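TqaA (Penicillium aethiopicum, PDB 5DLK) is a fungal nonribosomal peptide synthetase whose terminal condensation-like domain, the piece in this structure, is linked to macrocyclization of the peptide and binds the phosphopantetheine arm. Local coordinates at residues S279-A284 with L349-Q354; T285-A290 with A458-F463; V304-T309 with L333-P338. One frame throughout, in Å; residues are numbered along the deposited sequence.

Contact 1: residues S279-A284 with L349-Q354; sequences SGITMA and LLHHTQ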
ATOM      1  N   SER A 279      15.021   0.986  24.484  1.00 30.93           N
ATOM      2  CA  SER A 279      13.697   1.191  25.064  1.00 32.20           C
ATOM      3  C   SER A 279      13.018   2.432  24.468  1.00 27.94           C
ATOM      4  O   SER A 279      13.633   3.488  24.335  1.00 30.31           O
ATOM      5  CB  SER A 279      13.781   1.310  26.593  1.00 36.86           C
ATOM      6  OG  SER A 279      14.740   2.272  26.978  1.00 49.75           O
ATOM      7  N   GLY A 280      11.765   2.276  24.073  1.00 28.15           N
ATOM      8  CA  GLY A 280      10.986   3.384  23.559  1.00 29.18           C
ATOM      9  C   GLY A 280      11.158   3.657  22.073  1.00 28.19           C
ATOM     10  O   GLY A 280      10.443   4.482  21.512  1.00 31.38           O
ATOM     11  N   ILE A 281      12.102   2.971  21.438  1.00 22.30           N
ATOM     12  CA  ILE A 281      12.401   3.179  20.015  1.00 20.77           C
ATOM     13  C   ILE A 281      11.854   2.050  19.144  1.00 24.26           C
ATOM     14  O   ILE A 281      12.112   0.880  19.417  1.00 21.64           O
ATOM     15  CB  ILE A 281      13.918   3.282  19.779  1.00 20.65           C
ATOM     16  CG1 ILE A 281      14.505   4.491  20.531  1.00 23.40           C
ATOM     17  CG2 ILE A 281      14.241   3.359  18.277  1.00 17.51           C
ATOM     18  CD1 ILE A 281      13.856   5.814  20.166  1.00 20.51           C
ATOM     19  N   THR A 282      11.104   2.399  18.098  1.00 18.73           N
ATOM     20  CA  THR A 282      10.534   1.397  17.211  1.00 19.93           C
ATOM     21  C   THR A 282      11.481   0.980  16.096  1.00 16.50           C
ATOM     22  O   THR A 282      12.478   1.650  15.810  1.00 17.83           O
ATOM     23  CB  THR A 282       9.237   1.894  16.547  1.00 24.44           C
ATOM     24  OG1 THR A 282       9.545   2.959  15.631  1.00 20.89           O
ATOM     25  CG2 THR A 282       8.249   2.371  17.600  1.00 23.56           C
ATOM     26  N   MET A 283      11.156  -0.147  15.473  1.00 19.13           N
ATOM     27  CA  MET A 283      11.943  -0.648  14.363  1.00 19.89           C
ATOM     28  C   MET A 283      11.882   0.334  13.190  1.00 16.69           C
ATOM     29  O   MET A 283      12.882   0.557  12.521  1.00 17.67           O
ATOM     30  CB  MET A 283      11.445  -2.039  13.921  1.00 19.70           C
ATOM     31  CG  MET A 283      12.398  -2.743  12.938  1.00 19.67           C
ATOM     32  SD  MET A 283      14.011  -3.113  13.648  1.00 25.07           S
ATOM     33  CE  MET A 283      13.540  -4.399  14.820  1.00 29.13           C
ATOM     34  N   ALA A 284      10.716   0.920  12.941  1.00 15.87           N
ATOM     35  CA  ALA A 284      10.601   1.890  11.847  1.00 16.95           C
ATOM     36  C   ALA A 284      11.562   3.067  12.054  1.00 16.51           C
ATOM     37  O   ALA A 284      12.201   3.530  11.111  1.00 16.90           O
ATOM     38  CB  ALA A 284       9.169   2.398  11.720  1.00 18.81           C
ATOM     39  N   LEU A 349      19.785  10.688  17.886  1.00 13.06           N
ATOM     40  CA  LEU A 349      19.241  10.642  16.528  1.00 12.78           C
ATOM     41  C   LEU A 349      17.974   9.797  16.496  1.00 14.06           C
ATOM     42  O   LEU A 349      16.991  10.162  15.841  1.00 14.46           O
ATOM     43  CB  LEU A 349      20.295  10.096  15.539  1.00 13.57           C
ATOM     44  CG  LEU A 349      19.741   9.760  14.154  1.00 14.45           C
ATOM     45  CD1 LEU A 349      19.175  11.016  13.503  1.00 13.34           C
ATOM     46  CD2 LEU A 349      20.827   9.117  13.269  1.00 13.94           C
ATOM     47  N   LEU A 350      17.979   8.662  17.197  1.00 13.23           N
ATOM     48  CA  LEU A 350      16.796   7.797  17.189  1.00 13.13           C
ATOM     49  C   LEU A 350      15.582   8.535  17.796  1.00 13.42           C
ATOM     50  O   LEU A 350      14.493   8.491  17.244  1.00 16.11           O
ATOM     51  CB  LEU A 350      17.060   6.506  17.955  1.00 14.46           C
ATOM     52  CG  LEU A 350      18.106   5.617  17.263  1.00 15.45           C
ATOM     53  CD1 LEU A 350      18.491   4.440  18.171  1.00 17.21           C
ATOM     54  CD2 LEU A 350      17.531   5.107  15.954  1.00 17.67           C
ATOM     55  N   HIS A 351      15.789   9.215  18.922  1.00 14.47           N
ATOM     56  CA  HIS A 351      14.676   9.930  19.559  1.00 14.33           C
ATOM     57  C   HIS A 351      14.128  11.025  18.658  1.00 15.38           C
ATOM     58  O   HIS A 351      12.907  11.184  18.541  1.00 17.01           O
ATOM     59  CB  HIS A 351      15.095  10.518  20.920  1.00 18.52           C
ATOM     60  CG  HIS A 351      15.070   9.506  22.021  1.00 23.46           C
ATOM     61  ND1 HIS A 351      13.953   8.751  22.305  1.00 28.89           N
ATOM     62  CD2 HIS A 351      16.030   9.099  22.884  1.00 29.19           C
ATOM     63  CE1 HIS A 351      14.223   7.928  23.305  1.00 30.43           C
ATOM     64  NE2 HIS A 351      15.477   8.119  23.673  1.00 33.73           N
ATOM     65  N   HIS A 352      15.029  11.770  18.024  1.00 14.38           N
ATOM     66  CA  HIS A 352      14.625  12.835  17.113  1.00 12.51           C
ATOM     67  C   HIS A 352      13.858  12.269  15.924  1.00 13.02           C
ATOM     68  O   HIS A 352      12.807  12.794  15.544  1.00 14.47           O
ATOM     69  CB  HIS A 352      15.842  13.638  16.636  1.00 14.28           C
ATOM     70  CG  HIS A 352      15.533  14.631  15.550  1.00 15.21           C
ATOM     71  ND1 HIS A 352      14.745  15.747  15.758  1.00 16.86           N
ATOM     72  CD2 HIS A 352      15.916  14.677  14.252  1.00 16.18           C
ATOM     73  CE1 HIS A 352      14.643  16.426  14.624  1.00 18.86           C
ATOM     74  NE2 HIS A 352      15.361  15.808  13.700  1.00 16.03           N
ATOM     75  N   THR A 353      14.386  11.205  15.326  1.00 13.95           N
ATOM     76  CA  THR A 353      13.752  10.622  14.144  1.00 14.35           C
ATOM     77  C   THR A 353      12.342  10.159  14.496  1.00 14.58           C
ATOM     78  O   THR A 353      11.394  10.326  13.712  1.00 14.36           O
ATOM     79  CB  THR A 353      14.594   9.453  13.580  1.00 16.23           C
ATOM     80  OG1 THR A 353      15.875   9.967  13.190  1.00 15.63           O
ATOM     81  CG2 THR A 353      13.935   8.832  12.358  1.00 15.17           C
ATOM     82  N   GLN A 354      12.189   9.610  15.697  1.00 14.26           N
ATOM     83  CA  GLN A 354      10.887   9.095  16.064  1.00 14.37           C
ATOM     84  C   GLN A 354       9.895  10.240  16.248  1.00 14.98           C
ATOM     85  O   GLN A 354       8.779  10.179  15.760  1.00 15.64           O
ATOM     86  CB  GLN A 354      10.959   8.232  17.324  1.00 16.09           C
ATOM     87  CG  GLN A 354       9.640   7.486  17.616  1.00 18.94           C
ATOM     88  CD  GLN A 354       9.894   6.193  18.370  1.00 25.38           C
ATOM     89  OE1 GLN A 354      10.566   5.289  17.864  1.00 21.17           O
ATOM     90  NE2 GLN A 354       9.386   6.110  19.600  1.00 27.39           N
TER
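This contact includes Thr-282 of the phosphopantetheine-binding site of the condensation-like domain, though the ligand is absent from this model. Here the turn leading into helix 283-299 meets helix 346-358 through Gly-280, Ile-281, Thr-282 and Gln-354. The carboxamide of Gln-354 lies against the turn and bonds to its backbone at two points. NE2 of Gln-354 donates to O of Gly-280 at 2.7 Å, with an angle of 149° at the hydrogen. That oxygen is tilted out of the amide plane of the glutamine. The other end of the amide accepts: N of Thr-282 gives a nearly straight bond to OE1 of Gln-354, 2.9 Å long. It arrives in the carbonyl plane, on a lone pair. Both bonds together fix the rotation of the amide. CG of Gln-354 stands anti to the backbone N (chi1 -171°), and the extended chain beyond it carries the amide across to the turn. Thr-282 is the N-cap of helix 283-299 and is one of the residues seen to bind phosphopantetheine. Its OG1 lies 3.4 Å from OE1 of Gln-354, at best a weak bond. The stronger partner of Thr-282 OG1 is Thr-285 OG1, which also bonds to OE1 of Gln-354. Tyr-357, another residue of the binding site, lies about 5 Å from Gln-354, side chain to side chain. The apolar part belongs to Ile-281. Its CD1 touches CB of Leu-350 at 4.0 Å and meets the His-351 ring obliquely, 3.6 Å from ND1. The isoleucine crosses both side chains at about a right angle.

Contact 2: residues T285-A290 with A458-F463; sequences TLVKAA and AIITKF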
ATOM      1  N   THR A 285      11.656   3.539  13.292  1.00 16.02           N
ATOM      2  CA  THR A 285      12.582   4.619  13.638  1.00 15.86           C
ATOM      3  C   THR A 285      14.022   4.244  13.346  1.00 15.40           C
ATOM      4  O   THR A 285      14.793   5.027  12.787  1.00 14.67           O
ATOM      5  CB  THR A 285      12.427   5.002  15.126  1.00 15.85           C
ATOM      6  OG1 THR A 285      11.144   5.603  15.288  1.00 16.87           O
ATOM      7  CG2 THR A 285      13.499   6.017  15.571  1.00 16.20           C
ATOM      8  N   LEU A 286      14.390   3.033  13.738  1.00 15.72           N
ATOM      9  CA  LEU A 286      15.746   2.553  13.517  1.00 16.72           C
ATOM     10  C   LEU A 286      16.082   2.548  12.018  1.00 14.43           C
ATOM     11  O   LEU A 286      17.135   3.022  11.603  1.00 15.99           O
ATOM     12  CB  LEU A 286      15.902   1.151  14.126  1.00 20.18           C
ATOM     13  CG  LEU A 286      17.295   0.533  14.053  1.00 23.61           C
ATOM     14  CD1 LEU A 286      18.314   1.443  14.728  1.00 24.85           C
ATOM     15  CD2 LEU A 286      17.267  -0.809  14.764  1.00 23.60           C
ATOM     16  N   VAL A 287      15.157   2.060  11.194  1.00 13.25           N
ATOM     17  CA  VAL A 287      15.392   2.035   9.766  1.00 13.95           C
ATOM     18  C   VAL A 287      15.477   3.449   9.170  1.00 14.83           C
ATOM     19  O   VAL A 287      16.340   3.749   8.336  1.00 14.74           O
ATOM     20  CB  VAL A 287      14.275   1.261   9.042  1.00 18.99           C
ATOM     21  CG1 VAL A 287      14.446   1.398   7.541  1.00 19.51           C
ATOM     22  CG2 VAL A 287      14.281  -0.209   9.495  1.00 19.12           C
ATOM     23  N   LYS A 288      14.565   4.316   9.587  1.00 14.27           N
ATOM     24  CA  LYS A 288      14.536   5.669   9.030  1.00 13.13           C
ATOM     25  C   LYS A 288      15.714   6.514   9.517  1.00 14.04           C
ATOM     26  O   LYS A 288      16.235   7.343   8.759  1.00 12.76           O
ATOM     27  CB  LYS A 288      13.182   6.322   9.357  1.00 13.60           C
ATOM     28  CG  LYS A 288      12.096   5.632   8.506  1.00 14.36           C
ATOM     29  CD  LYS A 288      10.708   5.832   9.070  1.00 20.89           C
ATOM     30  CE  LYS A 288       9.708   4.965   8.272  1.00 16.75           C
ATOM     31  NZ  LYS A 288       8.296   5.136   8.767  1.00 19.52           N
ATOM     32  N   ALA A 289      16.142   6.310  10.766  1.00 11.96           N
ATOM     33  CA  ALA A 289      17.326   7.021  11.266  1.00 12.66           C
ATOM     34  C   ALA A 289      18.562   6.594  10.507  1.00 13.90           C
ATOM     35  O   ALA A 289      19.416   7.419  10.189  1.00 12.36           O
ATOM     36  CB  ALA A 289      17.525   6.780  12.752  1.00 13.65           C
ATOM     37  N   ALA A 290      18.669   5.295  10.212  1.00 12.77           N
ATOM     38  CA  ALA A 290      19.815   4.805   9.460  1.00 13.91           C
ATOM     39  C   ALA A 290      19.844   5.443   8.064  1.00 13.74           C
ATOM     40  O   ALA A 290      20.899   5.847   7.556  1.00 15.80           O
ATOM     41  CB  ALA A 290      19.773   3.254   9.349  1.00 14.41           C
ATOM     42  N   ALA A 458      23.978  -2.184   7.257  1.00 16.79           N
ATOM     43  CA  ALA A 458      25.150  -2.060   8.122  1.00 17.40           C
ATOM     44  C   ALA A 458      24.953  -0.988   9.193  1.00 17.88           C
ATOM     45  O   ALA A 458      25.344  -1.163  10.350  1.00 16.96           O
ATOM     46  CB  ALA A 458      26.405  -1.742   7.291  1.00 18.76           C
ATOM     47  N   ILE A 459      24.374   0.134   8.785  1.00 14.83           N
ATOM     48  CA  ILE A 459      24.083   1.220   9.732  1.00 13.04           C
ATOM     49  C   ILE A 459      23.057   0.786  10.761  1.00 14.78           C
ATOM     50  O   ILE A 459      23.233   1.051  11.958  1.00 15.99           O
ATOM     51  CB  ILE A 459      23.586   2.490   8.995  1.00 15.71           C
ATOM     52  CG1 ILE A 459      24.685   3.020   8.069  1.00 18.91           C
ATOM     53  CG2 ILE A 459      23.192   3.594  10.026  1.00 14.11           C
ATOM     54  CD1 ILE A 459      24.133   3.853   6.925  1.00 20.11           C
ATOM     55  N   ILE A 460      21.996   0.108  10.322  1.00 12.75           N
ATOM     56  CA  ILE A 460      20.981  -0.383  11.262  1.00 14.58           C
ATOM     57  C   ILE A 460      21.635  -1.267  12.334  1.00 16.59           C
ATOM     58  O   ILE A 460      21.395  -1.112  13.535  1.00 16.06           O
ATOM     59  CB  ILE A 460      19.886  -1.180  10.536  1.00 15.34           C
ATOM     60  CG1 ILE A 460      19.031  -0.242   9.654  1.00 14.30           C
ATOM     61  CG2 ILE A 460      18.989  -1.888  11.546  1.00 15.19           C
ATOM     62  CD1 ILE A 460      18.055  -0.992   8.699  1.00 17.36           C
ATOM     63  N   THR A 461      22.436  -2.231  11.882  1.00 17.63           N
ATOM     64  CA  THR A 461      23.106  -3.112  12.846  1.00 16.80           C
ATOM     65  C   THR A 461      24.078  -2.347  13.758  1.00 18.46           C
ATOM     66  O   THR A 461      24.170  -2.624  14.948  1.00 19.81           O
ATOM     67  CB  THR A 461      23.854  -4.238  12.129  1.00 20.67           C
ATOM     68  OG1 THR A 461      22.896  -5.047  11.442  1.00 17.82           O
ATOM     69  CG2 THR A 461      24.607  -5.088  13.136  1.00 19.90           C
ATOM     70  N   LYS A 462      24.787  -1.369  13.208  1.00 17.30           N
ATOM     71  CA  LYS A 462      25.708  -0.589  14.033  1.00 17.55           C
ATOM     72  C   LYS A 462      24.949   0.211  15.103  1.00 19.95           C
ATOM     73  O   LYS A 462      25.358   0.262  16.266  1.00 18.22           O
ATOM     74  CB  LYS A 462      26.545   0.333  13.153  1.00 21.96           C
ATOM     75  CG  LYS A 462      27.688   1.023  13.886  1.00 34.33           C
ATOM     76  CD  LYS A 462      28.836   1.355  12.933  1.00 40.84           C
ATOM     77  CE  LYS A 462      29.336   0.105  12.214  1.00 40.19           C
ATOM     78  NZ  LYS A 462      30.519   0.391  11.347  1.00 39.43           N
ATOM     79  N   PHE A 463      23.841   0.827  14.705  1.00 16.52           N
ATOM     80  CA  PHE A 463      23.007   1.577  15.649  1.00 18.63           C
ATOM     81  C   PHE A 463      22.526   0.686  16.796  1.00 20.05           C
ATOM     82  O   PHE A 463      22.543   1.084  17.964  1.00 21.37           O
ATOM     83  CB  PHE A 463      21.797   2.178  14.934  1.00 17.70           C
ATOM     84  CG  PHE A 463      22.085   3.448  14.146  1.00 16.20           C
ATOM     85  CD1 PHE A 463      23.357   3.959  14.028  1.00 16.64           C
ATOM     86  CD2 PHE A 463      21.031   4.123  13.526  1.00 18.56           C
ATOM     87  CE1 PHE A 463      23.603   5.121  13.283  1.00 16.79           C
ATOM     88  CE2 PHE A 463      21.253   5.291  12.801  1.00 18.14           C
ATOM     89  CZ  PHE A 463      22.522   5.799  12.682  1.00 15.45           C
TER
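Helix segments 285-290 and 458-463 meet most closely at Ala-290 and Ile-459, their axes 8.9 Å apart and their N-to-C directions at 119°. The small side chain of Ala-290 is consistent with this close approach. Its CB touches CG2 of Ile-459 at 3.5 Å and CG1 of Ile-460 at 3.6 Å. Ile-460 spreads its branches over three residues. While CG1 meets Ala-290, CD1 reaches CG2 of Val-287 at 3.9 Å. CG1 of Ile-460 sits beside the backbone N (chi1 -69°), which leaves CG2 anti to it and facing CD2 of Leu-286 at 3.8 Å. Replacing Ile-460 with an alanine would probably leave Val-287 and Leu-286 without these methyl contacts and open a gap beside Ala-290. Leu-286 also serves Phe-463: its CD1 packs on CB of Phe-463 at 3.6 Å and lies at the ring edge, the two side chains sliding past each other in opposite directions. CE2 of the same ring comes 4.0 Å from CB of Ala-289. Within helix 446-465, CG2 of Ile-459 lies over one face of the Phe-463 ring, toward its rim. Every touching residue is buried. Phe-463 continues onto Val-346 and Leu-349 of helix 346-358, and Ile-460 onto Ile-272 of strand 265-272.

Contact 3: residues V304-T309 with L333-P338; sequences VVFGHT and LRVTFP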
ATOM      1  N   VAL A 304      17.988  16.750   6.233  1.00 12.88           N
ATOM      2  CA  VAL A 304      17.599  15.956   5.065  1.00 13.00           C
ATOM      3  C   VAL A 304      16.089  15.706   5.068  1.00 15.64           C
ATOM      4  O   VAL A 304      15.458  15.632   6.129  1.00 15.06           O
ATOM      5  CB  VAL A 304      18.358  14.615   5.002  1.00 13.67           C
ATOM      6  CG1 VAL A 304      19.878  14.852   4.892  1.00 15.39           C
ATOM      7  CG2 VAL A 304      18.018  13.749   6.194  1.00 14.98           C
ATOM      8  N   VAL A 305      15.508  15.625   3.877  1.00 13.60           N
ATOM      9  CA  VAL A 305      14.092  15.315   3.758  1.00 13.87           C
ATOM     10  C   VAL A 305      13.949  14.169   2.783  1.00 14.08           C
ATOM     11  O   VAL A 305      14.517  14.219   1.697  1.00 14.73           O
ATOM     12  CB  VAL A 305      13.240  16.519   3.267  1.00 14.91           C
ATOM     13  CG1 VAL A 305      11.760  16.105   3.162  1.00 14.91           C
ATOM     14  CG2 VAL A 305      13.388  17.703   4.244  1.00 17.98           C
ATOM     15  N   PHE A 306      13.257  13.111   3.182  1.00 12.17           N
ATOM     16  CA  PHE A 306      12.976  12.031   2.229  1.00 13.76           C
ATOM     17  C   PHE A 306      11.552  11.530   2.471  1.00 15.36           C
ATOM     18  O   PHE A 306      10.889  11.952   3.414  1.00 15.15           O
ATOM     19  CB  PHE A 306      14.027  10.895   2.338  1.00 17.17           C
ATOM     20  CG  PHE A 306      14.230  10.357   3.739  1.00 13.51           C
ATOM     21  CD1 PHE A 306      15.072  11.005   4.643  1.00 15.28           C
ATOM     22  CD2 PHE A 306      13.563   9.216   4.158  1.00 15.17           C
ATOM     23  CE1 PHE A 306      15.264  10.504   5.938  1.00 17.18           C
ATOM     24  CE2 PHE A 306      13.739   8.712   5.452  1.00 16.12           C
ATOM     25  CZ  PHE A 306      14.584   9.359   6.346  1.00 15.81           C
ATOM     26  N   GLY A 307      11.052  10.658   1.614  1.00 13.53           N
ATOM     27  CA  GLY A 307       9.676  10.218   1.794  1.00 15.43           C
ATOM     28  C   GLY A 307       9.589   8.985   2.672  1.00 13.77           C
ATOM     29  O   GLY A 307      10.555   8.213   2.774  1.00 14.22           O
ATOM     30  N   HIS A 308       8.460   8.816   3.355  0.90 15.30           N
ATOM     31  CA  HIS A 308       8.211   7.548   4.034  0.90 16.00           C
ATOM     32  C   HIS A 308       6.718   7.250   4.036  0.90 16.12           C
ATOM     33  O   HIS A 308       5.892   8.136   3.833  0.90 16.64           O
ATOM     34  CB  HIS A 308       8.799   7.525   5.461  0.90 15.98           C
ATOM     35  CG  HIS A 308       7.980   8.249   6.490  0.90 15.71           C
ATOM     36  ND1 HIS A 308       7.756   7.737   7.751  0.90 18.28           N
ATOM     37  CD2 HIS A 308       7.366   9.457   6.461  0.90 16.68           C
ATOM     38  CE1 HIS A 308       7.025   8.590   8.450  0.90 17.15           C
ATOM     39  NE2 HIS A 308       6.768   9.638   7.686  0.90 17.89           N
ATOM     40  N   THR A 309       6.393   5.974   4.205  1.00 15.38           N
ATOM     41  CA  THR A 309       5.016   5.503   4.202  1.00 14.29           C
ATOM     42  C   THR A 309       4.417   5.541   5.600  1.00 14.31           C
ATOM     43  O   THR A 309       5.028   5.055   6.559  1.00 16.67           O
ATOM     44  CB  THR A 309       4.928   4.063   3.663  1.00 13.65           C
ATOM     45  OG1 THR A 309       5.574   4.007   2.393  1.00 15.21           O
ATOM     46  CG2 THR A 309       3.471   3.648   3.532  1.00 17.12           C
ATOM     47  N   LEU A 333       9.503  13.126   5.509  1.00 15.03           N
ATOM     48  CA  LEU A 333      10.096  12.952   6.814  1.00 14.46           C
ATOM     49  C   LEU A 333      11.339  13.813   6.819  1.00 14.69           C
ATOM     50  O   LEU A 333      12.200  13.661   5.952  1.00 14.70           O
ATOM     51  CB  LEU A 333      10.453  11.475   7.067  1.00 13.63           C
ATOM     52  CG  LEU A 333      11.112  11.228   8.427  1.00 15.54           C
ATOM     53  CD1 LEU A 333      10.154  11.627   9.560  1.00 17.57           C
ATOM     54  CD2 LEU A 333      11.513   9.749   8.524  1.00 16.51           C
ATOM     55  N   ARG A 334      11.421  14.728   7.779  1.00 15.99           N
ATOM     56  CA  ARG A 334      12.569  15.613   7.898  1.00 13.48           C
ATOM     57  C   ARG A 334      13.409  15.238   9.104  1.00 12.54           C
ATOM     58  O   ARG A 334      12.873  15.082  10.211  1.00 14.10           O
ATOM     59  CB  ARG A 334      12.096  17.071   8.037  1.00 14.02           C
ATOM     60  CG  ARG A 334      13.250  18.066   8.136  1.00 13.18           C
ATOM     61  CD  ARG A 334      12.702  19.482   8.303  1.00 13.04           C
ATOM     62  NE  ARG A 334      13.772  20.472   8.219  1.00 13.71           N
ATOM     63  CZ  ARG A 334      13.559  21.779   8.304  1.00 17.38           C
ATOM     64  NH1 ARG A 334      12.323  22.230   8.470  1.00 13.62           N
ATOM     65  NH2 ARG A 334      14.581  22.627   8.215  1.00 16.90           N
ATOM     66  N   VAL A 335      14.710  15.116   8.902  1.00 11.03           N
ATOM     67  CA  VAL A 335      15.628  14.815   9.997  1.00 12.52           C
ATOM     68  C   VAL A 335      16.711  15.880  10.013  1.00 15.13           C
ATOM     69  O   VAL A 335      17.427  16.076   9.025  1.00 15.19           O
ATOM     70  CB  VAL A 335      16.236  13.400   9.859  1.00 13.31           C
ATOM     71  CG1 VAL A 335      17.239  13.115  10.985  1.00 16.15           C
ATOM     72  CG2 VAL A 335      15.120  12.366   9.829  1.00 14.11           C
ATOM     73  N   THR A 336      16.836  16.555  11.150  1.00 14.91           N
ATOM     74  CA  THR A 336      17.752  17.683  11.252  1.00 18.25           C
ATOM     75  C   THR A 336      18.782  17.383  12.327  1.00 19.24           C
ATOM     76  O   THR A 336      18.428  17.223  13.505  1.00 21.74           O
ATOM     77  CB  THR A 336      17.035  18.978  11.604  1.00 22.69           C
ATOM     78  OG1 THR A 336      16.663  18.938  12.984  1.00 35.06           O
ATOM     79  CG2 THR A 336      15.793  19.156  10.754  1.00 12.92           C
ATOM     80  N   PHE A 337      20.037  17.349  11.911  1.00 15.67           N
ATOM     81  CA  PHE A 337      21.169  17.056  12.794  1.00 15.18           C
ATOM     82  C   PHE A 337      21.740  18.338  13.366  1.00 19.11           C
ATOM     83  O   PHE A 337      21.827  19.331  12.657  1.00 18.61           O
ATOM     84  CB  PHE A 337      22.272  16.338  12.026  1.00 16.10           C
ATOM     85  CG  PHE A 337      21.851  15.034  11.413  1.00 20.41           C
ATOM     86  CD1 PHE A 337      21.138  15.003  10.214  1.00 18.89           C
ATOM     87  CD2 PHE A 337      22.226  13.832  12.011  1.00 17.45           C
ATOM     88  CE1 PHE A 337      20.774  13.792   9.635  1.00 15.13           C
ATOM     89  CE2 PHE A 337      21.864  12.621  11.445  1.00 18.85           C
ATOM     90  CZ  PHE A 337      21.136  12.601  10.247  1.00 16.46           C
ATOM     91  N   PRO A 338      22.176  18.312  14.632  1.00 17.37           N
ATOM     92  CA  PRO A 338      22.803  19.516  15.192  1.00 17.65           C
ATOM     93  C   PRO A 338      24.246  19.689  14.703  1.00 17.60           C
ATOM     94  O   PRO A 338      24.797  18.807  14.053  1.00 20.17           O
ATOM     95  CB  PRO A 338      22.767  19.252  16.708  1.00 19.30           C
ATOM     96  CG  PRO A 338      22.899  17.791  16.827  1.00 21.08           C
ATOM     97  CD  PRO A 338      22.082  17.228  15.619  1.00 17.21           C
TER
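Leu-333 and Phe-306 form a hydrogen-bonded pair in the antiparallel ladder between strands 303-310 and 329-336, at one border of the six-stranded mixed sheet. Val-304 and Val-335 make the second such pair, and each of the two pairs has two backbone bonds. Between them Val-305 and Arg-334 form a non-hydrogen-bonded pair, with CG2 of Val-305 3.9 Å from CG of Arg-334. Arg-334 NH2 goes on to a salt bridge with Asp-303, and NH1 bonds to the carbonyl oxygens of Asp-237 and Tyr-235. The side chain of Leu-333 starts at CB, 3.7 Å from O of Phe-306. His-308 is modelled in two conformers. In the one given, CB of Leu-333 lies over its ring face, 4.1 Å from the centroid, so this CH-pi contact is tentative. CG stands anti to the backbone N (chi1 179°), which sets the branch alongside Phe-306. CD2 then meets CZ of Phe-306 at 3.8 Å and CE2 at 3.9 Å. Leu-333 further touches Gln-356 of helix 346-358. In the same conformer, ND1 of His-308 bonds to NZ of Lys-288. At the far end of the contact, CG2 of Val-304 meets the edge of the Phe-337 ring, 4.4 Å from CE1.

In the fold
All three contacts lie in the second half of the chain, on the same side of its centre. Contacts 1 and 2 share helix 283-299, and their centres are 10 Å apart. Contact 3 is about 13 and 14 Å from them, centre to centre. Along the chain, helix 283-299 leads into strand 303-310, then strand 329-336, helix 346-358 and, much later, helix 446-465. The segments of contacts 1 and 2 therefore alternate, while contact 3 falls between the segments of both. CB of Lys-288 packs on CD2 of Leu-333, joining contacts 2 and 3. His-352 NE2 probably bonds to N of Thr-336, tying contact 1 to contact 3. Three helices thus pack together beside the sheet, next to residues that bind phosphopantetheine.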